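Long-range contacts in acyl-CoA dehydrogenase domain protein Tcur3481 (PDB 6WY9), which binds FAD and probably oxidises acyl-CoA thioesters as a subunit of an acyl-CoA dehydrogenase: residues Leu298-Leu309 against Ile340-Leu351; Arg189-Met197 against Tyr333-Ser341. All blocks are in the same frame, centred on the assembly; numbering follows the deposited sequence.

Interaction 1: Leu298-Leu309 against Ile340-Leu351; sequences LVAKWWADEGGL and ISGTLGGASADL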
loop_
_atom_site.group_PDB
_atom_site.type_symbol
_atom_site.label_atom_id
_atom_site.label_comp_id
_atom_site.label_asym_id
_atom_site.label_seq_id
_atom_site.Cartn_x
_atom_site.Cartn_y
_atom_site.Cartn_z
ATOM N N LEU B 298 6.031 -15.716 -13.260
ATOM C CA LEU B 298 6.087 -15.203 -11.900
ATOM C C LEU B 298 5.477 -13.815 -11.784
ATOM O O LEU B 298 4.884 -13.494 -10.743
ATOM C CB LEU B 298 7.542 -15.186 -11.394
ATOM C CG LEU B 298 8.026 -16.513 -10.771
ATOM C CD1 LEU B 298 9.567 -16.535 -10.604
ATOM C CD2 LEU B 298 7.303 -16.753 -9.401
ATOM N N VAL B 299 5.647 -12.966 -12.808
ATOM C CA VAL B 299 4.988 -11.663 -12.813
ATOM C C VAL B 299 3.473 -11.853 -12.846
ATOM O O VAL B 299 2.741 -11.222 -12.076
ATOM C CB VAL B 299 5.471 -10.787 -13.998
ATOM C CG1 VAL B 299 4.565 -9.574 -14.188
ATOM C CG2 VAL B 299 6.912 -10.279 -13.768
ATOM N N ALA B 300 2.981 -12.722 -13.735
ATOM C CA ALA B 300 1.534 -12.945 -13.739
ATOM C C ALA B 300 1.075 -13.465 -12.384
ATOM O O ALA B 300 0.062 -13.013 -11.848
ATOM C CB ALA B 300 1.138 -13.910 -14.851
ATOM N N LYS B 301 1.830 -14.394 -11.802
ATOM C CA LYS B 301 1.451 -14.989 -10.515
ATOM C C LYS B 301 1.520 -13.976 -9.379
ATOM O O LYS B 301 0.670 -13.985 -8.471
ATOM C CB LYS B 301 2.358 -16.206 -10.233
ATOM C CG LYS B 301 2.057 -16.961 -8.922
ATOM C CD LYS B 301 0.573 -17.425 -8.888
ATOM C CE LYS B 301 0.359 -18.516 -7.810
ATOM N NZ LYS B 301 0.991 -18.178 -6.481
ATOM N N TRP B 302 2.543 -13.100 -9.375
ATOM C CA TRP B 302 2.591 -12.089 -8.316
ATOM C C TRP B 302 1.386 -11.154 -8.395
ATOM O O TRP B 302 0.787 -10.808 -7.363
ATOM C CB TRP B 302 3.897 -11.271 -8.382
ATOM C CG TRP B 302 3.874 -10.149 -7.347
ATOM C CD1 TRP B 302 4.182 -10.267 -6.023
ATOM C CD2 TRP B 302 3.487 -8.779 -7.551
ATOM N NE1 TRP B 302 4.039 -9.059 -5.379
ATOM C CE2 TRP B 302 3.624 -8.120 -6.299
ATOM C CE3 TRP B 302 3.068 -8.035 -8.675
ATOM C CZ2 TRP B 302 3.361 -6.756 -6.127
ATOM C CZ3 TRP B 302 2.784 -6.656 -8.498
ATOM C CH2 TRP B 302 2.911 -6.045 -7.219
ATOM N N TRP B 303 1.031 -10.704 -9.606
ATOM C CA TRP B 303 -0.179 -9.879 -9.758
ATOM C C TRP B 303 -1.412 -10.608 -9.221
ATOM O O TRP B 303 -2.245 -10.004 -8.533
ATOM C CB TRP B 303 -0.374 -9.486 -11.228
ATOM C CG TRP B 303 0.312 -8.197 -11.525
ATOM C CD1 TRP B 303 1.482 -8.021 -12.228
ATOM C CD2 TRP B 303 -0.058 -6.915 -11.026
ATOM N NE1 TRP B 303 1.834 -6.698 -12.227
ATOM C CE2 TRP B 303 0.903 -5.990 -11.496
ATOM C CE3 TRP B 303 -1.133 -6.448 -10.242
ATOM C CZ2 TRP B 303 0.840 -4.622 -11.212
ATOM C CZ3 TRP B 303 -1.226 -5.078 -9.968
ATOM C CH2 TRP B 303 -0.237 -4.164 -10.460
ATOM N N ALA B 304 -1.527 -11.914 -9.521
ATOM C CA ALA B 304 -2.608 -12.732 -8.959
ATOM C C ALA B 304 -2.556 -12.732 -7.442
ATOM O O ALA B 304 -3.593 -12.599 -6.774
ATOM C CB ALA B 304 -2.495 -14.188 -9.464
ATOM N N ASP B 305 -1.353 -12.935 -6.889
ATOM C CA ASP B 305 -1.194 -13.106 -5.446
ATOM C C ASP B 305 -1.456 -11.807 -4.708
ATOM O O ASP B 305 -1.941 -11.818 -3.570
ATOM C CB ASP B 305 0.230 -13.555 -5.093
ATOM C CG ASP B 305 0.584 -14.895 -5.681
ATOM O OD1 ASP B 305 -0.333 -15.647 -5.999
ATOM O OD2 ASP B 305 1.800 -15.169 -5.760
ATOM N N GLU B 306 -1.057 -10.681 -5.295
ATOM C CA GLU B 306 -1.129 -9.412 -4.573
ATOM C C GLU B 306 -2.332 -8.597 -5.037
ATOM O O GLU B 306 -3.175 -8.207 -4.228
ATOM C CB GLU B 306 0.181 -8.619 -4.769
ATOM C CG GLU B 306 0.244 -7.244 -4.073
ATOM C CD GLU B 306 0.442 -7.364 -2.564
ATOM O OE1 GLU B 306 1.028 -8.372 -2.089
ATOM O OE2 GLU B 306 -0.006 -6.441 -1.855
ATOM N N GLY B 307 -2.417 -8.328 -6.329
ATOM C CA GLY B 307 -3.595 -7.643 -6.850
ATOM C C GLY B 307 -4.886 -8.432 -6.641
ATOM O O GLY B 307 -5.887 -7.888 -6.168
ATOM N N GLY B 308 -4.873 -9.726 -6.968
ATOM C CA GLY B 308 -6.091 -10.522 -6.807
ATOM C C GLY B 308 -6.566 -10.575 -5.365
ATOM O O GLY B 308 -7.766 -10.454 -5.083
ATOM N N LEU B 309 -5.627 -10.710 -4.433
ATOM C CA LEU B 309 -5.986 -10.717 -3.026
ATOM C C LEU B 309 -6.477 -9.350 -2.590
ATOM O O LEU B 309 -7.432 -9.264 -1.808
ATOM C CB LEU B 309 -4.810 -11.137 -2.156
ATOM C CG LEU B 309 -5.183 -11.425 -0.698
ATOM C CD1 LEU B 309 -6.364 -12.482 -0.691
ATOM C CD2 LEU B 309 -3.950 -11.939 -0.007
ATOM N N ILE B 340 -6.022 -19.017 -3.654
ATOM C CA ILE B 340 -5.198 -18.995 -4.856
ATOM C C ILE B 340 -3.937 -18.162 -4.621
ATOM O O ILE B 340 -2.845 -18.503 -5.113
ATOM C CB ILE B 340 -6.016 -18.482 -6.057
ATOM C CG1 ILE B 340 -7.046 -19.531 -6.469
ATOM C CG2 ILE B 340 -5.100 -18.222 -7.267
ATOM C CD1 ILE B 340 -8.074 -18.948 -7.489
ATOM N N SER B 341 -4.064 -17.077 -3.848
ATOM C CA SER B 341 -2.948 -16.148 -3.655
ATOM C C SER B 341 -1.801 -16.770 -2.863
ATOM O O SER B 341 -0.709 -16.171 -2.783
ATOM C CB SER B 341 -3.435 -14.865 -2.953
ATOM O OG SER B 341 -3.850 -15.170 -1.610
ATOM N N GLY B 342 -2.016 -17.950 -2.287
ATOM C CA GLY B 342 -0.956 -18.685 -1.597
ATOM C C GLY B 342 -0.542 -19.993 -2.279
ATOM O O GLY B 342 0.335 -20.709 -1.776
ATOM N N THR B 343 -1.169 -20.330 -3.406
ATOM C CA THR B 343 -0.972 -21.656 -4.008
ATOM C C THR B 343 0.323 -21.614 -4.804
ATOM O O THR B 343 0.528 -20.704 -5.614
ATOM C CB THR B 343 -2.176 -22.024 -4.862
ATOM O OG1 THR B 343 -3.327 -21.954 -3.987
ATOM C CG2 THR B 343 -2.025 -23.483 -5.457
ATOM N N LEU B 344 1.217 -22.557 -4.495
ATOM C CA LEU B 344 2.609 -22.586 -4.899
ATOM C C LEU B 344 3.417 -21.504 -4.215
ATOM O O LEU B 344 4.518 -21.200 -4.664
ATOM C CB LEU B 344 2.800 -22.465 -6.422
ATOM C CG LEU B 344 1.974 -23.455 -7.226
ATOM C CD1 LEU B 344 2.219 -23.372 -8.769
ATOM C CD2 LEU B 344 2.126 -24.909 -6.679
ATOM N N GLY B 345 2.917 -20.929 -3.127
ATOM C CA GLY B 345 3.601 -19.808 -2.512
ATOM C C GLY B 345 2.836 -18.499 -2.686
ATOM O O GLY B 345 2.029 -18.328 -3.609
ATOM N N GLY B 346 3.059 -17.575 -1.742
ATOM C CA GLY B 346 2.365 -16.297 -1.727
ATOM C C GLY B 346 3.188 -15.190 -2.375
ATOM O O GLY B 346 4.235 -15.431 -2.994
ATOM N N ALA B 347 2.688 -13.943 -2.219
ATOM C CA ALA B 347 3.281 -12.792 -2.915
ATOM C C ALA B 347 4.754 -12.584 -2.525
ATOM O O ALA B 347 5.614 -12.355 -3.394
ATOM C CB ALA B 347 2.448 -11.532 -2.607
ATOM N N SER B 348 5.070 -12.648 -1.219
ATOM C CA SER B 348 6.471 -12.406 -0.810
ATOM C C SER B 348 7.422 -13.464 -1.370
ATOM O O SER B 348 8.514 -13.139 -1.872
ATOM C CB SER B 348 6.575 -12.352 0.720
ATOM O OG SER B 348 5.889 -11.226 1.224
ATOM N N ALA B 349 7.015 -14.748 -1.332
ATOM C CA ALA B 349 7.842 -15.790 -1.913
ATOM C C ALA B 349 8.050 -15.536 -3.394
ATOM O O ALA B 349 9.144 -15.765 -3.941
ATOM C CB ALA B 349 7.190 -17.192 -1.676
ATOM N N ASP B 350 6.982 -15.153 -4.092
ATOM C CA ASP B 350 7.129 -14.972 -5.532
ATOM C C ASP B 350 8.069 -13.814 -5.856
ATOM O O ASP B 350 8.827 -13.899 -6.822
ATOM C CB ASP B 350 5.763 -14.799 -6.164
ATOM C CG ASP B 350 5.051 -16.159 -6.274
ATOM O OD1 ASP B 350 5.718 -17.224 -6.477
ATOM O OD2 ASP B 350 3.856 -16.169 -6.139
ATOM N N LEU B 351 8.035 -12.738 -5.072
ATOM C CA LEU B 351 9.015 -11.671 -5.278
ATOM C C LEU B 351 10.421 -12.164 -5.027
ATOM O O LEU B 351 11.348 -11.793 -5.750
ATOM C CB LEU B 351 8.711 -10.455 -4.382
ATOM C CG LEU B 351 7.426 -9.654 -4.672
ATOM C CD1 LEU B 351 7.238 -8.463 -3.665
ATOM C CD2 LEU B 351 7.354 -9.151 -6.171
#
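Lys301 NZ donates to Thr343 O at 2.7 Å, close to head-on, with a C=O...N angle of 158°. The same NZ forms a salt bridge with Asp305 OD1 at 2.9 Å, one helical turn on, and meets the syn lone pair of that oxygen. A chain bent at chi2 (56°) and chi4 (47°) brings the ammonium round to the carboxylate of Asp305. Asp350 OD2 adds a longer bridge to Lys301 NZ (3.5 Å), though the place of that oxygen is doubtful. One lysine thus faces two buried carboxylates, whose negative charge it probably offsets in part. These groups tie helix 295-319 to the connection between the last two helices of the C-terminal helical domain of the acyl-CoA dehydrogenase fold. Helix 347-362 starts after the N-cap Gly346. Its first turn, 347-351, runs roughly antiparallel to 298-309, with 9.1 Å between the axes of these segments. Apolar packing follows. Leu351 CD2 lies over one face of the Trp302 indole in a CH-pi contact, 3.5 Å from the centroid of the five-membered ring. Ala347 CB packs against Trp302 CD1 at 4.0 Å. Two methyls are set against polar atoms. Leu298 CD2 rests 3.4 Å from Asp350 OD1. Leu309 CD2 touches Ser341 OG, which bonds to Lys338 O.

Interaction 2: Arg189-Met197 against Tyr333-Ser341; sequences RTETTSRDM and YFLWGKQIS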
loop_
_atom_site.group_PDB
_atom_site.type_symbol
_atom_site.label_atom_id
_atom_site.label_comp_id
_atom_site.label_asym_id
_atom_site.label_seq_id
_atom_site.Cartn_x
_atom_site.Cartn_y
_atom_site.Cartn_z
ATOM N N ARG B 189 -7.726 -36.779 3.859
ATOM C CA ARG B 189 -8.522 -35.667 3.359
ATOM C C ARG B 189 -8.356 -34.451 4.272
ATOM O O ARG B 189 -8.296 -34.578 5.498
ATOM C CB ARG B 189 -9.974 -36.092 3.282
ATOM C CG ARG B 189 -10.168 -37.256 2.324
ATOM C CD ARG B 189 -11.475 -38.022 2.542
ATOM N NE ARG B 189 -12.635 -37.164 2.816
ATOM C CZ ARG B 189 -13.417 -36.641 1.875
ATOM N NH1 ARG B 189 -13.143 -36.882 0.587
ATOM N NH2 ARG B 189 -14.473 -35.878 2.212
ATOM N N THR B 190 -8.275 -33.266 3.676
ATOM C CA THR B 190 -8.129 -32.045 4.464
ATOM C C THR B 190 -8.891 -30.925 3.759
ATOM O O THR B 190 -8.729 -30.717 2.553
ATOM C CB THR B 190 -6.635 -31.697 4.674
ATOM O OG1 THR B 190 -6.493 -30.603 5.586
ATOM C CG2 THR B 190 -5.915 -31.374 3.373
ATOM N N GLU B 191 -9.757 -30.238 4.492
ATOM C CA GLU B 191 -10.551 -29.158 3.906
ATOM C C GLU B 191 -9.793 -27.833 3.912
ATOM O O GLU B 191 -9.311 -27.395 4.958
ATOM C CB GLU B 191 -11.878 -28.990 4.654
ATOM C CG GLU B 191 -12.823 -28.052 3.904
ATOM C CD GLU B 191 -14.087 -27.737 4.682
ATOM O OE1 GLU B 191 -14.112 -28.002 5.896
ATOM O OE2 GLU B 191 -15.063 -27.237 4.085
ATOM N N THR B 192 -9.762 -27.150 2.766
ATOM C CA THR B 192 -9.027 -25.898 2.665
ATOM C C THR B 192 -9.958 -24.667 2.680
ATOM O O THR B 192 -11.173 -24.757 2.586
ATOM C CB THR B 192 -8.168 -25.910 1.389
ATOM O OG1 THR B 192 -9.031 -25.890 0.253
ATOM C CG2 THR B 192 -7.339 -27.184 1.333
ATOM N N THR B 193 -9.329 -23.504 2.742
ATOM C CA THR B 193 -10.036 -22.228 2.752
ATOM C C THR B 193 -11.136 -22.164 1.705
ATOM O O THR B 193 -12.265 -21.772 1.999
ATOM C CB THR B 193 -9.011 -21.114 2.493
ATOM O OG1 THR B 193 -8.067 -21.079 3.567
ATOM C CG2 THR B 193 -9.715 -19.752 2.368
ATOM N N SER B 194 -10.815 -22.527 0.457
ATOM C CA SER B 194 -11.809 -22.469 -0.616
ATOM C C SER B 194 -12.939 -23.489 -0.459
ATOM O O SER B 194 -13.908 -23.450 -1.237
ATOM C CB SER B 194 -11.100 -22.684 -1.967
ATOM O OG SER B 194 -10.689 -24.041 -2.082
ATOM N N ARG B 195 -12.841 -24.420 0.493
ATOM C CA ARG B 195 -13.798 -25.535 0.686
ATOM C C ARG B 195 -13.520 -26.685 -0.282
ATOM O O ARG B 195 -14.386 -27.585 -0.416
ATOM C CB ARG B 195 -15.284 -25.177 0.513
ATOM C CG ARG B 195 -15.854 -24.087 1.387
ATOM C CD ARG B 195 -16.112 -24.645 2.749
ATOM N NE ARG B 195 -16.927 -23.785 3.604
ATOM C CZ ARG B 195 -17.242 -24.120 4.851
ATOM N NH1 ARG B 195 -17.976 -23.301 5.600
ATOM N NH2 ARG B 195 -16.806 -25.288 5.341
ATOM N N ASP B 196 -12.388 -26.673 -0.994
ATOM C CA ASP B 196 -11.962 -27.866 -1.709
ATOM C C ASP B 196 -11.689 -28.965 -0.689
ATOM O O ASP B 196 -11.420 -28.693 0.486
ATOM C CB ASP B 196 -10.687 -27.573 -2.531
ATOM C CG ASP B 196 -10.180 -28.804 -3.316
ATOM O OD1 ASP B 196 -11.007 -29.442 -4.015
ATOM O OD2 ASP B 196 -8.940 -29.127 -3.263
ATOM N N MET B 197 -11.740 -30.207 -1.131
ATOM C CA MET B 197 -11.279 -31.302 -0.287
ATOM C C MET B 197 -9.943 -31.791 -0.868
ATOM O O MET B 197 -9.918 -32.526 -1.863
ATOM C CB MET B 197 -12.303 -32.419 -0.197
ATOM C CG MET B 197 -12.002 -33.425 0.926
ATOM S SD MET B 197 -12.094 -32.690 2.603
ATOM C CE MET B 197 -13.830 -32.229 2.811
ATOM N N TYR B 333 -15.819 -15.682 -3.445
ATOM C CA TYR B 333 -14.719 -15.031 -4.162
ATOM C C TYR B 333 -13.581 -14.712 -3.206
ATOM O O TYR B 333 -12.401 -14.929 -3.524
ATOM C CB TYR B 333 -15.252 -13.759 -4.848
ATOM C CG TYR B 333 -16.238 -14.147 -5.928
ATOM C CD1 TYR B 333 -17.551 -14.507 -5.607
ATOM C CD2 TYR B 333 -15.828 -14.237 -7.258
ATOM C CE1 TYR B 333 -18.435 -14.946 -6.602
ATOM C CE2 TYR B 333 -16.715 -14.656 -8.268
ATOM C CZ TYR B 333 -18.008 -15.008 -7.922
ATOM O OH TYR B 333 -18.871 -15.418 -8.926
ATOM N N PHE B 334 -13.925 -14.254 -1.994
ATOM C CA PHE B 334 -12.899 -14.063 -0.967
ATOM C C PHE B 334 -12.151 -15.370 -0.686
ATOM O O PHE B 334 -10.908 -15.395 -0.627
ATOM C CB PHE B 334 -13.527 -13.519 0.339
ATOM C CG PHE B 334 -12.504 -13.281 1.389
ATOM C CD1 PHE B 334 -11.588 -12.253 1.242
ATOM C CD2 PHE B 334 -12.378 -14.145 2.467
ATOM C CE1 PHE B 334 -10.564 -12.047 2.193
ATOM C CE2 PHE B 334 -11.377 -13.943 3.421
ATOM C CZ PHE B 334 -10.462 -12.881 3.279
ATOM N N LEU B 335 -12.897 -16.470 -0.479
ATOM C CA LEU B 335 -12.258 -17.748 -0.138
ATOM C C LEU B 335 -11.357 -18.242 -1.281
ATOM O O LEU B 335 -10.229 -18.686 -1.042
ATOM C CB LEU B 335 -13.308 -18.815 0.216
ATOM C CG LEU B 335 -14.213 -18.510 1.431
ATOM C CD1 LEU B 335 -15.199 -19.657 1.657
ATOM C CD2 LEU B 335 -13.280 -18.299 2.659
ATOM N N TRP B 336 -11.867 -18.224 -2.523
ATOM C CA TRP B 336 -11.056 -18.592 -3.687
ATOM C C TRP B 336 -9.843 -17.674 -3.852
ATOM O O TRP B 336 -8.713 -18.144 -4.067
ATOM C CB TRP B 336 -11.911 -18.549 -4.965
ATOM C CG TRP B 336 -12.746 -19.799 -5.178
ATOM C CD1 TRP B 336 -13.573 -20.390 -4.277
ATOM C CD2 TRP B 336 -12.833 -20.587 -6.392
ATOM N NE1 TRP B 336 -14.179 -21.491 -4.844
ATOM C CE2 TRP B 336 -13.737 -21.633 -6.140
ATOM C CE3 TRP B 336 -12.243 -20.488 -7.661
ATOM C CZ2 TRP B 336 -14.063 -22.611 -7.111
ATOM C CZ3 TRP B 336 -12.586 -21.458 -8.639
ATOM C CH2 TRP B 336 -13.482 -22.501 -8.350
ATOM N N GLY B 337 -10.061 -16.358 -3.802
ATOM C CA GLY B 337 -8.960 -15.430 -4.017
ATOM C C GLY B 337 -7.854 -15.645 -3.008
ATOM O O GLY B 337 -6.674 -15.719 -3.364
ATOM N N LYS B 338 -8.241 -15.780 -1.741
ATOM C CA LYS B 338 -7.309 -15.982 -0.641
ATOM C C LYS B 338 -6.521 -17.278 -0.839
ATOM O O LYS B 338 -5.286 -17.295 -0.750
ATOM C CB LYS B 338 -8.126 -15.956 0.672
ATOM C CG LYS B 338 -7.486 -16.465 1.943
ATOM C CD LYS B 338 -7.055 -15.308 2.900
ATOM C CE LYS B 338 -6.234 -15.830 4.117
ATOM N NZ LYS B 338 -5.437 -14.707 4.830
ATOM N N GLN B 339 -7.209 -18.381 -1.140
ATOM C CA GLN B 339 -6.482 -19.635 -1.334
ATOM C C GLN B 339 -5.532 -19.549 -2.533
ATOM O O GLN B 339 -4.364 -19.967 -2.455
ATOM C CB GLN B 339 -7.443 -20.815 -1.566
ATOM C CG GLN B 339 -6.573 -22.104 -1.690
ATOM C CD GLN B 339 -7.368 -23.357 -1.422
ATOM O OE1 GLN B 339 -8.176 -23.396 -0.492
ATOM N NE2 GLN B 339 -7.131 -24.392 -2.220
ATOM N N ILE B 340 -6.022 -19.017 -3.654
ATOM C CA ILE B 340 -5.198 -18.995 -4.856
ATOM C C ILE B 340 -3.937 -18.162 -4.621
ATOM O O ILE B 340 -2.845 -18.503 -5.113
ATOM C CB ILE B 340 -6.016 -18.482 -6.057
ATOM C CG1 ILE B 340 -7.046 -19.531 -6.469
ATOM C CG2 ILE B 340 -5.100 -18.222 -7.267
ATOM C CD1 ILE B 340 -8.074 -18.948 -7.489
ATOM N N SER B 341 -4.064 -17.077 -3.848
ATOM C CA SER B 341 -2.948 -16.148 -3.655
ATOM C C SER B 341 -1.801 -16.770 -2.863
ATOM O O SER B 341 -0.709 -16.171 -2.783
ATOM C CB SER B 341 -3.435 -14.865 -2.953
ATOM O OG SER B 341 -3.850 -15.170 -1.610
HETATM O O HOH W 1 -7.327 -27.240 -2.316
#
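Gln339 OE1 is gripped by two donors of the 192-195 turn. Thr192 OG1 donates to Gln339 OE1 at 2.7 Å, in the carbonyl plane and on a lone pair. The backbone N of Ser194 reaches Gln339 OE1 at 2.9 Å in a nearly straight bond (169°), but it is tilted from the carbonyl plane. Ser194 OG is also close, at 3.0 Å from Gln339 OE1, though its proton has another acceptor within reach. With CG opposite the backbone N (chi1 -177°) and the chain extended beyond it, Gln339 reaches from helix 330-340 into the type I turn that follows strand 185-191. A water accepts from Gln339 NE2 at 2.9 Å and donates to Asp196 OD2, so both ends of the amide are used. An alanine here is likely to leave Thr192 OG1 and the Ser194 N-H without their shared acceptor, and the water without its amide donor. Beside the amide, Thr193 CG2 packs on Leu335 CD2 at 3.9 Å and on Lys338 CG. Ser194 CB lies 4.1 Å from Trp336 CD1. The contact joins the beta domain to the C-terminal helical domain. Another chain of the assembly bonds to Thr193 OG1 and Lys338 NZ. Two donors on one amide oxygen and a water on its nitrogen would probably fix which way round the amide sits.

How the interactions relate
Interaction 1 is buried and lies within the C-terminal helical domain. Interaction 2 is only partly buried and links that domain to the beta domain. Their chemistry follows this. Residues 298-309 and 340-351 combine a buried charge network with aromatic and aliphatic packing. Residues 189-197 and 333-341 rely on a neutral amide, hydroxyls, a backbone N-H and a water, with a smaller apolar patch around Leu335. The centres are about 15 Å apart. Ile340 and Ser341 belong to both, where helix 330-340 gives way to the connection to helix 347-362. Leu309 CD1 of interaction 1 also packs on Lys338 CA of interaction 2, at 3.6 Å. Both contacts lie near other chains of the assembly.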